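Local coordinates for Atu0111 protein (Agrobacterium tumefaciens, PDB 2FSQ), which is of unknown function but belongs to a family of the 2H clan, many of whose characterised members are phosphoesterases, so it may act on nucleotide or RNA phosphates, at residues K10-I15 against L138-M143; I15-H20 against W189-C194; M69-Q74 against L195-A200. All blocks are in the same frame, centred on the assembly; numbering follows the deposited sequence.

In the fold
All three contacts are partly buried and lie on the same side of the chain's centre. Interaction 1 lies deepest, its centre about 14 Å from that of the chain, against about 22 and 21 Å for interactions 2 and 3. Interactions 1 and 2 share I15 and fasten the N-terminal segment, the first to hairpin 133-147. Interactions 2 and 3 meet at the start of helix 195-212. Interaction 1 is apolar around P140 and water-bridged at D11. Interaction 2 combines backbone bonds with a stacked H20-W189 pair. Interaction 3 holds the only salt bridge across two of these segments. F190 and W198 meet edge to face, and P140 touches W198, which joins all three.

Interaction 1: K10-I15 against L138-M143; sequences KDLDYI and LRPVGM
L12 and I15 both close on the ring of P140. This is the apolar half of the contact. CD1 of L12 lies 3.5 Å from CD of P140 and is equally near its CG, and the two side chains cross at about a right angle. CD1 at the end of I15 comes up to the ring of P140, 3.5 Å from its CG. Both approaches are tight for carbon pairs. The I15 torsion explains its reach. CG1 stands between the backbone N and the carbonyl carbon (chi1 68°), and an extended chi2 carries CD1 on to the proline.

The polar half sits at D11. OD1 of D11 packs against the aliphatic start of R139, 3.5 Å from its CB. The charged ends do not form a salt bridge in the R139 conformer described, one of two deposited, since OD2 of D11 and NH1 of R139 are 4.5 Å apart. R139 instead pairs through NH1 with E178. The side chains of D11 and R139 cross at about a right angle, with the carboxylate and guanidinium planes 24° apart.

No direct hydrogen bond joins the segments. One water bridges them. It donates to OD1 of D11 at 2.6 Å and to the carbonyl O of L138 at 2.7 Å.

Backbone bonds shape each segment separately. I15 N bonds to L12 O, closing one turn of the segment. On the other side, R139 N bonds to G142 O and G142 N to R139 O. V141 also has backbone bonds to L183 and S184. The arrangement is that of a two-residue beta hairpin, with P140 and V141 at the corners of a type I turn between antiparallel strands 133-139 and 142-147. The N-terminal segment packs against this turn.

Interaction 2: I15-H20 against W189-C194; sequences ISTANH and WFEPEC
S16 and F190 form a single beta bridge, where the N-terminal segment runs beside the loop before helix 195-212. F190 N donates to I15 O at 2.9 Å, and T17 N donates to F190 O at 2.9 Å.

H20 and W189 stack face to face. The imidazole lies over the six-membered ring with centroids 3.5 Å apart and planes at 3°. The second torsion of H20 (chi2 -82°) turns the imidazole flat over the indole. CB of H20 adds a CH-pi contact over the five-membered ring. The rims of the stack are fixed from outside: H20 NE2 bonds to Y14 O, and W189 NE1 to Q22 O.

I15 uses its CD1 again here, over one face of the F190 ring and offset toward the rim. T17 splits its two branches. OG1 of T17 lies 3.5 Å from CD of P192, while its CG2 lies 3.7 Å from CB of W189. The hydroxyl of S16 stands opposite its own backbone N (chi1 178°), where S16 OG accepts from A18 N, two residues on, at 3.2 Å, which makes an ST turn.

Interaction 3: M69-Q74 against L195-A200; sequences MPEASQ and LPRWQA. With ACY (acetic acid), chain C.
M69, W198 and R197 have the most surface buried here, and E71 ties the two helix residues together. M69 is a selenomethionine. It lies over one face of the W198 indole, with CB of M69 3.4 Å from CZ2 of W198. CG makes a CH-pi contact with the six-membered ring, 3.9 Å from its centroid. The chain bends at chi2 (-64°), and SE stands above the five-membered ring in a more distant Met-aromatic contact. CE reaches on to CG of R197.

W198 uses its edge for a polar bond. NE1 of W198 donates to OE1 of E71 at 2.8 Å, meeting that oxygen from above the carboxylate plane.

R197 grips the same carboxylate end-on. NH1 of R197 donates to OE1 of E71 at 2.8 Å, and NH2 to OE2 of E71 at 2.9 Å. The two flat groups are 24° apart, nearly coplanar. E71 OE1 thus takes two donors, which probably helps to stabilise the carboxylate's negative charge. The other edge of R197 holds an acetic acid molecule (ACY), probably from the crystallisation liquor: NE of R197 donates to O of ACY at 3.0 Å, and NH2 to its OXT.

The 3-10 segment 70-74 follows helix 54-67 and leads into strand 75-77. M69 and this 3-10 segment pack on the first turn of helix 195-212. W198 also touches L75 of that strand.

Interaction 1: K10-I15 against L138-M143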
ATOM      1  N   LYS A  10       1.495  18.779   9.177  1.00 31.55           N
ATOM      2  CA  LYS A  10       0.449  18.063   9.905  1.00 32.36           C
ATOM      3  C   LYS A  10       0.546  16.560   9.623  1.00 32.11           C
ATOM      4  O   LYS A  10       0.428  15.743  10.530  1.00 32.16           O
ATOM      5  CB  LYS A  10      -0.944  18.592   9.524  1.00 32.81           C
ATOM      6  CG  LYS A  10      -1.146  20.105   9.702  1.00 34.15           C
ATOM      7  CD  LYS A  10      -1.750  20.452  11.057  1.00 36.28           C
ATOM      8  CE  LYS A  10      -2.323  21.869  11.062  1.00 37.04           C
ATOM      9  NZ  LYS A  10      -3.219  22.146  12.241  1.00 36.91           N
ATOM     10  N   ASP A  11       0.794  16.215   8.364  1.00 31.70           N
ATOM     11  CA  ASP A  11       0.900  14.821   7.936  1.00 31.52           C
ATOM     12  C   ASP A  11       2.043  14.025   8.617  1.00 30.76           C
ATOM     13  O   ASP A  11       1.838  12.890   9.064  1.00 30.11           O
ATOM     14  CB  ASP A  11       1.002  14.779   6.405  1.00 32.36           C
ATOM     15  CG  ASP A  11       1.267  13.396   5.875  1.00 34.15           C
ATOM     16  OD1 ASP A  11       2.388  12.899   6.092  1.00 35.71           O
ATOM     17  OD2 ASP A  11       0.359  12.811   5.239  1.00 38.56           O
ATOM     18  N   LEU A  12       3.236  14.617   8.704  1.00 29.50           N
ATOM     19  CA  LEU A  12       4.386  13.954   9.343  1.00 28.71           C
ATOM     20  C   LEU A  12       4.249  13.829  10.867  1.00 28.97           C
ATOM     21  O   LEU A  12       4.708  12.848  11.462  1.00 29.28           O
ATOM     22  CB  LEU A  12       5.690  14.686   8.998  1.00 28.34           C
ATOM     23  CG  LEU A  12       6.980  14.233   9.691  1.00 27.34           C
ATOM     24  CD1 LEU A  12       7.337  12.809   9.333  1.00 27.54           C
ATOM     25  CD2 LEU A  12       8.124  15.149   9.333  1.00 26.97           C
ATOM     26  N   ASP A  13       3.620  14.822  11.491  1.00 29.05           N
ATOM     27  CA  ASP A  13       3.426  14.857  12.944  1.00 29.22           C
ATOM     28  C   ASP A  13       2.575  13.697  13.481  1.00 28.19           C
ATOM     29  O   ASP A  13       2.566  13.447  14.682  1.00 28.17           O
ATOM     30  CB  ASP A  13       2.784  16.184  13.360  1.00 30.40           C
ATOM     31  CG  ASP A  13       3.183  16.612  14.758  1.00 32.72           C
ATOM     32  OD1 ASP A  13       4.347  17.031  14.941  1.00 36.79           O
ATOM     33  OD2 ASP A  13       2.333  16.535  15.675  1.00 34.90           O
ATOM     34  N   TYR A  14       1.851  13.001  12.604  1.00 26.98           N
ATOM     35  CA  TYR A  14       1.070  11.829  13.024  1.00 25.53           C
ATOM     36  C   TYR A  14       1.926  10.769  13.756  1.00 24.40           C
ATOM     37  O   TYR A  14       1.474  10.081  14.687  1.00 22.96           O
ATOM     38  CB  TYR A  14       0.367  11.181  11.820  1.00 26.44           C
ATOM     39  CG  TYR A  14      -0.247   9.842  12.177  1.00 27.35           C
ATOM     40  CD1 TYR A  14      -1.434   9.772  12.914  1.00 28.84           C
ATOM     41  CD2 TYR A  14       0.385   8.645  11.823  1.00 27.85           C
ATOM     42  CE1 TYR A  14      -1.984   8.536  13.274  1.00 28.81           C
ATOM     43  CE2 TYR A  14      -0.161   7.409  12.173  1.00 29.54           C
ATOM     44  CZ  TYR A  14      -1.340   7.367  12.898  1.00 28.91           C
ATOM     45  OH  TYR A  14      -1.873   6.145  13.241  1.00 30.08           O
ATOM     46  N   ILE A  15       3.171  10.632  13.322  1.00 23.63           N
ATOM     47  CA  ILE A  15       4.025   9.555  13.824  1.00 23.33           C
ATOM     48  C   ILE A  15       4.826   9.926  15.076  1.00 22.67           C
ATOM     49  O   ILE A  15       5.655   9.147  15.559  1.00 22.03           O
ATOM     50  CB  ILE A  15       4.956   9.033  12.724  1.00 23.40           C
ATOM     51  CG1 ILE A  15       5.993  10.102  12.354  1.00 23.80           C
ATOM     52  CG2 ILE A  15       4.119   8.542  11.529  1.00 25.06           C
ATOM     53  CD1 ILE A  15       7.158   9.592  11.555  1.00 24.15           C
ATOM     54  N   LEU A 138       4.916  12.685   0.352  1.00 13.85           N
ATOM     55  CA  LEU A 138       5.831  11.692   0.925  1.00 14.18           C
ATOM     56  C   LEU A 138       5.758  11.764   2.427  1.00 14.37           C
ATOM     57  O   LEU A 138       5.660  12.842   3.010  1.00 14.44           O
ATOM     58  CB  LEU A 138       7.288  11.960   0.520  1.00 15.57           C
ATOM     59  CG  LEU A 138       7.907  11.514  -0.788  1.00 18.30           C
ATOM     60  CD1 LEU A 138       9.413  11.731  -0.718  1.00 15.56           C
ATOM     61  CD2 LEU A 138       7.592  10.060  -1.051  1.00 18.73           C
ATOM     62  N   ARG A 139       5.869  10.607   3.055  0.60 13.01           N
ATOM     63  CA  ARG A 139       5.900  10.523   4.513  0.60 13.31           C
ATOM     64  C   ARG A 139       6.790   9.326   4.839  0.60 13.74           C
ATOM     65  O   ARG A 139       7.149   8.567   3.951  0.60 13.27           O
ATOM     66  CB  ARG A 139       4.479  10.335   5.025  0.60 13.40           C
ATOM     67  CG  ARG A 139       3.817   9.128   4.384  0.60 13.01           C
ATOM     68  CD  ARG A 139       2.340   9.069   4.601  0.60 14.87           C
ATOM     69  NE  ARG A 139       1.788   7.981   3.797  0.60 17.19           N
ATOM     70  CZ  ARG A 139       0.492   7.749   3.641  0.60 14.72           C
ATOM     71  NH1 ARG A 139      -0.404   8.525   4.237  0.60 17.94           N
ATOM     72  NH2 ARG A 139       0.094   6.728   2.890  0.60 15.71           N
ATOM     73  N   PRO A 140       7.191   9.166   6.108  1.00 14.28           N
ATOM     74  CA  PRO A 140       8.100   8.039   6.397  1.00 14.52           C
ATOM     75  C   PRO A 140       7.624   6.660   5.943  1.00 14.45           C
ATOM     76  O   PRO A 140       8.455   5.819   5.599  1.00 15.16           O
ATOM     77  CB  PRO A 140       8.249   8.095   7.915  1.00 15.64           C
ATOM     78  CG  PRO A 140       8.100   9.550   8.209  1.00 15.45           C
ATOM     79  CD  PRO A 140       6.958   9.988   7.310  1.00 15.26           C
ATOM     80  N   VAL A 141       6.309   6.434   5.902  1.00 13.49           N
ATOM     81  CA  VAL A 141       5.812   5.140   5.436  1.00 13.19           C
ATOM     82  C   VAL A 141       5.746   4.992   3.912  1.00 11.83           C
ATOM     83  O   VAL A 141       5.509   3.892   3.413  1.00 12.47           O
ATOM     84  CB  VAL A 141       4.441   4.746   6.051  1.00 12.80           C
ATOM     85  CG1 VAL A 141       4.578   4.528   7.549  1.00 14.49           C
ATOM     86  CG2 VAL A 141       3.362   5.769   5.759  1.00 13.92           C
ATOM     87  N   GLY A 142       5.909   6.089   3.163  1.00 12.19           N
ATOM     88  CA  GLY A 142       5.898   5.956   1.713  1.00 12.51           C
ATOM     89  C   GLY A 142       5.270   7.110   0.949  1.00 12.29           C
ATOM     90  O   GLY A 142       5.302   8.245   1.390  1.00 14.43           O
HETATM   91  N   MSE A 143       4.660   6.792  -0.191  0.60 11.90           N
HETATM   92  CA  MSE A 143       4.207   7.800  -1.151  0.60 12.54           C
HETATM   93  C   MSE A 143       2.702   7.881  -1.218  0.60 12.17           C
HETATM   94  O   MSE A 143       2.033   6.850  -1.381  0.60 11.92           O
HETATM   95  CB  MSE A 143       4.683   7.426  -2.540  0.60 12.72           C
HETATM   96  CG  MSE A 143       6.167   7.257  -2.642  0.60 12.95           C
HETATM   97 SE   MSE A 143       6.732   6.137  -4.119  0.45 16.15          SE
HETATM   98  CE  MSE A 143       5.787   6.997  -5.579  0.60 17.30           C
TER
HETATM   99  O   HOH W   1       4.671  13.897   5.301  1.00 25.15           O

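Interaction 2: I15-H20 against W189-C194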
ATOM      1  N   ILE A  15       3.171  10.632  13.322  1.00 23.63           N
ATOM      2  CA  ILE A  15       4.025   9.555  13.824  1.00 23.33           C
ATOM      3  C   ILE A  15       4.826   9.926  15.076  1.00 22.67           C
ATOM      4  O   ILE A  15       5.655   9.147  15.559  1.00 22.03           O
ATOM      5  CB  ILE A  15       4.956   9.033  12.724  1.00 23.40           C
ATOM      6  CG1 ILE A  15       5.993  10.102  12.354  1.00 23.80           C
ATOM      7  CG2 ILE A  15       4.119   8.542  11.529  1.00 25.06           C
ATOM      8  CD1 ILE A  15       7.158   9.592  11.555  1.00 24.15           C
ATOM      9  N   SER A  16       4.576  11.116  15.599  1.00 23.41           N
ATOM     10  CA  SER A  16       5.220  11.570  16.813  1.00 22.85           C
ATOM     11  C   SER A  16       4.766  10.765  18.022  1.00 23.56           C
ATOM     12  O   SER A  16       3.593  10.381  18.117  1.00 23.61           O
ATOM     13  CB  SER A  16       4.894  13.040  17.047  1.00 23.98           C
ATOM     14  OG  SER A  16       5.490  13.475  18.258  1.00 23.96           O
ATOM     15  N   THR A  17       5.698  10.542  18.948  1.00 22.46           N
ATOM     16  CA  THR A  17       5.398   9.877  20.223  1.00 23.67           C
ATOM     17  C   THR A  17       4.271  10.610  20.949  1.00 23.48           C
ATOM     18  O   THR A  17       3.446   9.994  21.619  1.00 24.46           O
ATOM     19  CB  THR A  17       6.643   9.798  21.146  1.00 22.53           C
ATOM     20  OG1 THR A  17       7.257  11.086  21.261  1.00 25.24           O
ATOM     21  CG2 THR A  17       7.682   8.808  20.605  1.00 24.20           C
ATOM     22  N   ALA A  18       4.224  11.928  20.781  1.00 23.77           N
ATOM     23  CA  ALA A  18       3.207  12.769  21.427  1.00 23.77           C
ATOM     24  C   ALA A  18       1.771  12.511  20.950  1.00 24.15           C
ATOM     25  O   ALA A  18       0.820  12.961  21.594  1.00 24.83           O
ATOM     26  CB  ALA A  18       3.566  14.242  21.230  1.00 24.05           C
ATOM     27  N   ASN A  19       1.610  11.817  19.823  1.00 23.59           N
ATOM     28  CA  ASN A  19       0.288  11.578  19.224  1.00 23.85           C
ATOM     29  C   ASN A  19      -0.317  10.220  19.594  1.00 23.89           C
ATOM     30  O   ASN A  19      -1.345   9.827  19.034  1.00 23.89           O
ATOM     31  CB  ASN A  19       0.368  11.740  17.693  1.00 24.50           C
ATOM     32  CG  ASN A  19      -1.009  11.850  17.029  1.00 24.98           C
ATOM     33  OD1 ASN A  19      -1.802  12.739  17.346  1.00 26.71           O
ATOM     34  ND2 ASN A  19      -1.289  10.948  16.095  1.00 26.24           N
ATOM     35  N   HIS A  20       0.310   9.504  20.531  1.00 23.70           N
ATOM     36  CA  HIS A  20      -0.038   8.082  20.765  1.00 23.83           C
ATOM     37  C   HIS A  20       0.085   7.627  22.216  1.00 23.90           C
ATOM     38  O   HIS A  20       0.977   8.091  22.932  1.00 24.89           O
ATOM     39  CB  HIS A  20       0.846   7.203  19.881  1.00 23.96           C
ATOM     40  CG  HIS A  20       0.647   7.444  18.426  1.00 21.76           C
ATOM     41  ND1 HIS A  20      -0.391   6.878  17.716  1.00 22.36           N
ATOM     42  CD2 HIS A  20       1.337   8.209  17.547  1.00 21.16           C
ATOM     43  CE1 HIS A  20      -0.323   7.274  16.458  1.00 22.44           C
ATOM     44  NE2 HIS A  20       0.721   8.076  16.326  1.00 22.65           N
ATOM     45  N   TRP A 189       7.229   4.901  17.466  1.00 16.37           N
ATOM     46  CA  TRP A 189       6.941   6.299  17.146  1.00 17.24           C
ATOM     47  C   TRP A 189       8.203   7.153  17.237  1.00 18.12           C
ATOM     48  O   TRP A 189       9.133   6.829  17.977  1.00 18.25           O
ATOM     49  CB  TRP A 189       5.815   6.841  18.049  1.00 17.88           C
ATOM     50  CG  TRP A 189       4.540   6.015  17.998  1.00 18.77           C
ATOM     51  CD1 TRP A 189       3.960   5.342  19.047  1.00 19.04           C
ATOM     52  CD2 TRP A 189       3.711   5.767  16.858  1.00 18.15           C
ATOM     53  NE1 TRP A 189       2.821   4.695  18.623  1.00 19.91           N
ATOM     54  CE2 TRP A 189       2.632   4.948  17.291  1.00 17.27           C
ATOM     55  CE3 TRP A 189       3.743   6.185  15.521  1.00 18.65           C
ATOM     56  CZ2 TRP A 189       1.623   4.510  16.423  1.00 18.84           C
ATOM     57  CZ3 TRP A 189       2.734   5.749  14.655  1.00 19.93           C
ATOM     58  CH2 TRP A 189       1.682   4.924  15.118  1.00 18.85           C
ATOM     59  N   PHE A 190       8.240   8.228  16.452  1.00 18.29           N
ATOM     60  CA  PHE A 190       9.419   9.093  16.374  1.00 19.34           C
ATOM     61  C   PHE A 190       9.392  10.152  17.461  1.00 20.65           C
ATOM     62  O   PHE A 190       8.349  10.758  17.714  1.00 21.15           O
ATOM     63  CB  PHE A 190       9.459   9.834  15.023  1.00 18.88           C
ATOM     64  CG  PHE A 190       9.910   8.998  13.849  1.00 17.31           C
ATOM     65  CD1 PHE A 190       9.811   7.603  13.839  1.00 17.64           C
ATOM     66  CD2 PHE A 190      10.382   9.638  12.705  1.00 16.61           C
ATOM     67  CE1 PHE A 190      10.214   6.874  12.722  1.00 16.20           C
ATOM     68  CE2 PHE A 190      10.782   8.924  11.598  1.00 16.58           C
ATOM     69  CZ  PHE A 190      10.695   7.530  11.603  1.00 17.31           C
ATOM     70  N   GLU A 191      10.540  10.384  18.093  1.00 21.72           N
ATOM     71  CA  GLU A 191      10.690  11.522  19.000  1.00 23.06           C
ATOM     72  C   GLU A 191      10.503  12.812  18.210  1.00 22.50           C
ATOM     73  O   GLU A 191      10.966  12.910  17.067  1.00 21.75           O
ATOM     74  CB  GLU A 191      12.056  11.509  19.689  1.00 23.78           C
ATOM     75  CG  GLU A 191      12.273  10.342  20.668  1.00 27.30           C
ATOM     76  CD  GLU A 191      11.419  10.426  21.939  1.00 30.76           C
ATOM     77  OE1 GLU A 191      10.838  11.497  22.234  1.00 34.49           O
ATOM     78  OE2 GLU A 191      11.335   9.405  22.663  1.00 34.69           O
ATOM     79  N   PRO A 192       9.800  13.803  18.793  1.00 22.39           N
ATOM     80  CA  PRO A 192       9.539  15.031  18.019  1.00 22.13           C
ATOM     81  C   PRO A 192      10.780  15.799  17.525  1.00 21.70           C
ATOM     82  O   PRO A 192      10.707  16.482  16.501  1.00 21.44           O
ATOM     83  CB  PRO A 192       8.714  15.899  18.985  1.00 22.81           C
ATOM     84  CG  PRO A 192       8.839  15.267  20.308  1.00 23.63           C
ATOM     85  CD  PRO A 192       9.178  13.841  20.131  1.00 22.67           C
ATOM     86  N   GLU A 193      11.911  15.681  18.217  0.60 21.02           N
ATOM     87  CA  GLU A 193      13.084  16.494  17.874  0.60 20.65           C
ATOM     88  C   GLU A 193      13.688  16.209  16.487  0.60 19.77           C
ATOM     89  O   GLU A 193      14.360  17.071  15.908  0.60 19.28           O
ATOM     90  CB  GLU A 193      14.154  16.421  18.969  0.60 21.06           C
ATOM     91  CG  GLU A 193      13.760  17.108  20.287  0.60 22.19           C
ATOM     92  CD  GLU A 193      12.846  16.270  21.182  0.60 23.50           C
ATOM     93  OE1 GLU A 193      12.664  15.057  20.927  0.60 22.66           O
ATOM     94  OE2 GLU A 193      12.312  16.836  22.162  0.60 25.93           O
ATOM     95  N   CYS A 194      13.441  15.017  15.942  1.00 19.28           N
ATOM     96  CA  CYS A 194      13.950  14.680  14.611  1.00 17.99           C
ATOM     97  C   CYS A 194      13.008  15.053  13.473  1.00 17.73           C
ATOM     98  O   CYS A 194      13.359  14.889  12.302  1.00 16.45           O
ATOM     99  CB  CYS A 194      14.235  13.180  14.506  1.00 17.89           C
ATOM    100  SG  CYS A 194      12.780  12.096  14.337  1.00 18.09           S
TER

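Interaction 3: M69-Q74 against L195-A200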
HETATM    1  N   MSE A  69      18.591   7.832   7.136  1.00 19.82           N
HETATM    2  CA  MSE A  69      18.248   8.498   8.377  1.00 19.31           C
HETATM    3  C   MSE A  69      18.467   7.545   9.554  1.00 18.62           C
HETATM    4  O   MSE A  69      18.195   6.334   9.447  1.00 18.72           O
HETATM    5  CB  MSE A  69      16.782   8.956   8.389  1.00 18.75           C
HETATM    6  CG  MSE A  69      16.373   9.944   7.288  1.00 19.45           C
HETATM    7 SE   MSE A  69      17.293  11.664   7.422  0.65 24.70          SE
HETATM    8  CE  MSE A  69      15.791  12.837   7.245  1.00 24.92           C
ATOM      9  N   PRO A  70      18.939   8.088  10.692  1.00 18.73           N
ATOM     10  CA  PRO A  70      19.101   7.238  11.864  1.00 18.49           C
ATOM     11  C   PRO A  70      17.790   6.580  12.295  1.00 18.10           C
ATOM     12  O   PRO A  70      17.807   5.435  12.739  1.00 18.18           O
ATOM     13  CB  PRO A  70      19.611   8.186  12.957  1.00 19.75           C
ATOM     14  CG  PRO A  70      19.710   9.506  12.373  1.00 20.29           C
ATOM     15  CD  PRO A  70      19.371   9.475  10.926  1.00 18.93           C
ATOM     16  N   GLU A  71      16.669   7.278  12.120  1.00 17.36           N
ATOM     17  CA  GLU A  71      15.363   6.728  12.521  1.00 16.82           C
ATOM     18  C   GLU A  71      14.860   5.624  11.595  1.00 16.90           C
ATOM     19  O   GLU A  71      13.812   5.027  11.849  1.00 16.01           O
ATOM     20  CB  GLU A  71      14.326   7.845  12.649  1.00 16.98           C
ATOM     21  CG  GLU A  71      14.670   8.860  13.723  1.00 18.63           C
ATOM     22  CD  GLU A  71      15.688   9.900  13.270  1.00 18.53           C
ATOM     23  OE1 GLU A  71      15.902  10.072  12.050  1.00 17.76           O
ATOM     24  OE2 GLU A  71      16.261  10.561  14.155  1.00 19.05           O
ATOM     25  N   ALA A  72      15.623   5.318  10.546  1.00 16.70           N
ATOM     26  CA  ALA A  72      15.316   4.147   9.721  1.00 17.02           C
ATOM     27  C   ALA A  72      15.277   2.881  10.576  1.00 17.16           C
ATOM     28  O   ALA A  72      14.580   1.915  10.247  1.00 16.62           O
ATOM     29  CB  ALA A  72      16.333   4.003   8.612  1.00 18.57           C
ATOM     30  N   SER A  73      16.013   2.909  11.690  1.00 17.20           N
ATOM     31  CA  SER A  73      16.030   1.799  12.632  1.00 17.67           C
ATOM     32  C   SER A  73      14.671   1.546  13.298  1.00 17.37           C
ATOM     33  O   SER A  73      14.449   0.472  13.866  1.00 18.13           O
ATOM     34  CB  SER A  73      17.115   2.016  13.690  1.00 18.27           C
ATOM     35  OG  SER A  73      16.912   3.211  14.424  1.00 20.36           O
ATOM     36  N   GLN A  74      13.770   2.528  13.210  1.00 16.13           N
ATOM     37  CA  GLN A  74      12.412   2.454  13.775  1.00 15.37           C
ATOM     38  C   GLN A  74      11.352   2.155  12.720  1.00 14.47           C
ATOM     39  O   GLN A  74      10.158   2.245  13.003  1.00 13.97           O
ATOM     40  CB  GLN A  74      12.058   3.768  14.459  1.00 15.36           C
ATOM     41  CG  GLN A  74      13.042   4.216  15.525  1.00 16.34           C
ATOM     42  CD  GLN A  74      12.622   5.521  16.172  1.00 17.87           C
ATOM     43  OE1 GLN A  74      11.499   5.671  16.669  1.00 21.83           O
ATOM     44  NE2 GLN A  74      13.535   6.456  16.204  1.00 17.07           N
ATOM     45  N   LEU A 195      11.815  15.523  13.813  1.00 16.67           N
ATOM     46  CA  LEU A 195      10.796  15.770  12.789  1.00 17.55           C
ATOM     47  C   LEU A 195      11.137  16.885  11.801  1.00 16.82           C
ATOM     48  O   LEU A 195      10.887  16.719  10.610  1.00 16.51           O
ATOM     49  CB  LEU A 195       9.405  15.935  13.413  1.00 18.32           C
ATOM     50  CG  LEU A 195       8.930  14.709  14.203  1.00 20.08           C
ATOM     51  CD1 LEU A 195       7.538  14.968  14.777  1.00 22.33           C
ATOM     52  CD2 LEU A 195       8.941  13.431  13.363  1.00 21.85           C
ATOM     53  N   PRO A 196      11.667  18.033  12.275  1.00 16.66           N
ATOM     54  CA  PRO A 196      12.019  19.046  11.267  1.00 16.36           C
ATOM     55  C   PRO A 196      13.021  18.545  10.217  1.00 15.34           C
ATOM     56  O   PRO A 196      12.906  18.878   9.031  1.00 16.06           O
ATOM     57  CB  PRO A 196      12.611  20.189  12.110  1.00 16.13           C
ATOM     58  CG  PRO A 196      11.906  20.045  13.455  1.00 17.62           C
ATOM     59  CD  PRO A 196      11.872  18.535  13.652  1.00 17.15           C
ATOM     60  N   ARG A 197      13.963  17.706  10.617  1.00 14.80           N
ATOM     61  CA  ARG A 197      14.896  17.135   9.659  1.00 14.37           C
ATOM     62  C   ARG A 197      14.177  16.205   8.661  1.00 14.91           C
ATOM     63  O   ARG A 197      14.395  16.297   7.451  1.00 14.83           O
ATOM     64  CB  ARG A 197      16.023  16.392  10.406  1.00 15.20           C
ATOM     65  CG  ARG A 197      16.810  15.429   9.527  1.00 14.55           C
ATOM     66  CD  ARG A 197      18.120  14.898  10.122  1.00 15.15           C
ATOM     67  NE  ARG A 197      17.978  14.491  11.506  1.00 15.67           N
ATOM     68  CZ  ARG A 197      17.552  13.287  11.894  1.00 16.35           C
ATOM     69  NH1 ARG A 197      17.218  12.361  10.994  1.00 16.59           N
ATOM     70  NH2 ARG A 197      17.433  13.018  13.188  1.00 17.91           N
ATOM     71  N   TRP A 198      13.321  15.314   9.162  1.00 14.24           N
ATOM     72  CA  TRP A 198      12.532  14.484   8.258  1.00 13.86           C
ATOM     73  C   TRP A 198      11.700  15.343   7.313  1.00 14.31           C
ATOM     74  O   TRP A 198      11.626  15.045   6.129  1.00 13.61           O
ATOM     75  CB  TRP A 198      11.654  13.499   9.030  1.00 14.40           C
ATOM     76  CG  TRP A 198      12.382  12.236   9.335  1.00 14.40           C
ATOM     77  CD1 TRP A 198      13.233  12.004  10.386  1.00 15.82           C
ATOM     78  CD2 TRP A 198      12.335  11.017   8.580  1.00 13.72           C
ATOM     79  NE1 TRP A 198      13.728  10.715  10.323  1.00 15.24           N
ATOM     80  CE2 TRP A 198      13.202  10.093   9.217  1.00 15.25           C
ATOM     81  CE3 TRP A 198      11.674  10.626   7.406  1.00 13.87           C
ATOM     82  CZ2 TRP A 198      13.377   8.780   8.748  1.00 16.41           C
ATOM     83  CZ3 TRP A 198      11.863   9.319   6.933  1.00 14.44           C
ATOM     84  CH2 TRP A 198      12.721   8.421   7.599  1.00 16.12           C
ATOM     85  N   GLN A 199      11.058  16.387   7.824  1.00 14.18           N
ATOM     86  CA  GLN A 199      10.243  17.216   6.929  1.00 15.31           C
ATOM     87  C   GLN A 199      11.082  17.835   5.818  1.00 15.55           C
ATOM     88  O   GLN A 199      10.664  17.876   4.648  1.00 15.92           O
ATOM     89  CB  GLN A 199       9.507  18.316   7.668  1.00 16.13           C
ATOM     90  CG  GLN A 199       8.491  19.009   6.745  1.00 18.96           C
ATOM     91  CD  GLN A 199       7.428  18.048   6.228  1.00 19.50           C
ATOM     92  OE1 GLN A 199       7.264  17.829   4.997  1.00 21.13           O
ATOM     93  NE2 GLN A 199       6.709  17.458   7.157  1.00 19.27           N
ATOM     94  N   ALA A 200      12.267  18.321   6.168  1.00 14.95           N
ATOM     95  CA  ALA A 200      13.096  18.944   5.162  1.00 15.25           C
ATOM     96  C   ALA A 200      13.496  17.923   4.094  1.00 15.29           C
ATOM     97  O   ALA A 200      13.455  18.223   2.892  1.00 16.07           O
ATOM     98  CB  ALA A 200      14.323  19.559   5.822  1.00 15.56           C
TER
HETATM   99  C   ACY C 451      17.888  16.345  14.728  1.00 20.90           C
HETATM  100  O   ACY C 451      18.435  16.524  13.613  1.00 21.19           O
HETATM  101  OXT ACY C 451      17.381  15.260  15.073  1.00 21.72           O
HETATM  102  CH3 ACY C 451      17.813  17.472  15.720  1.00 20.90           C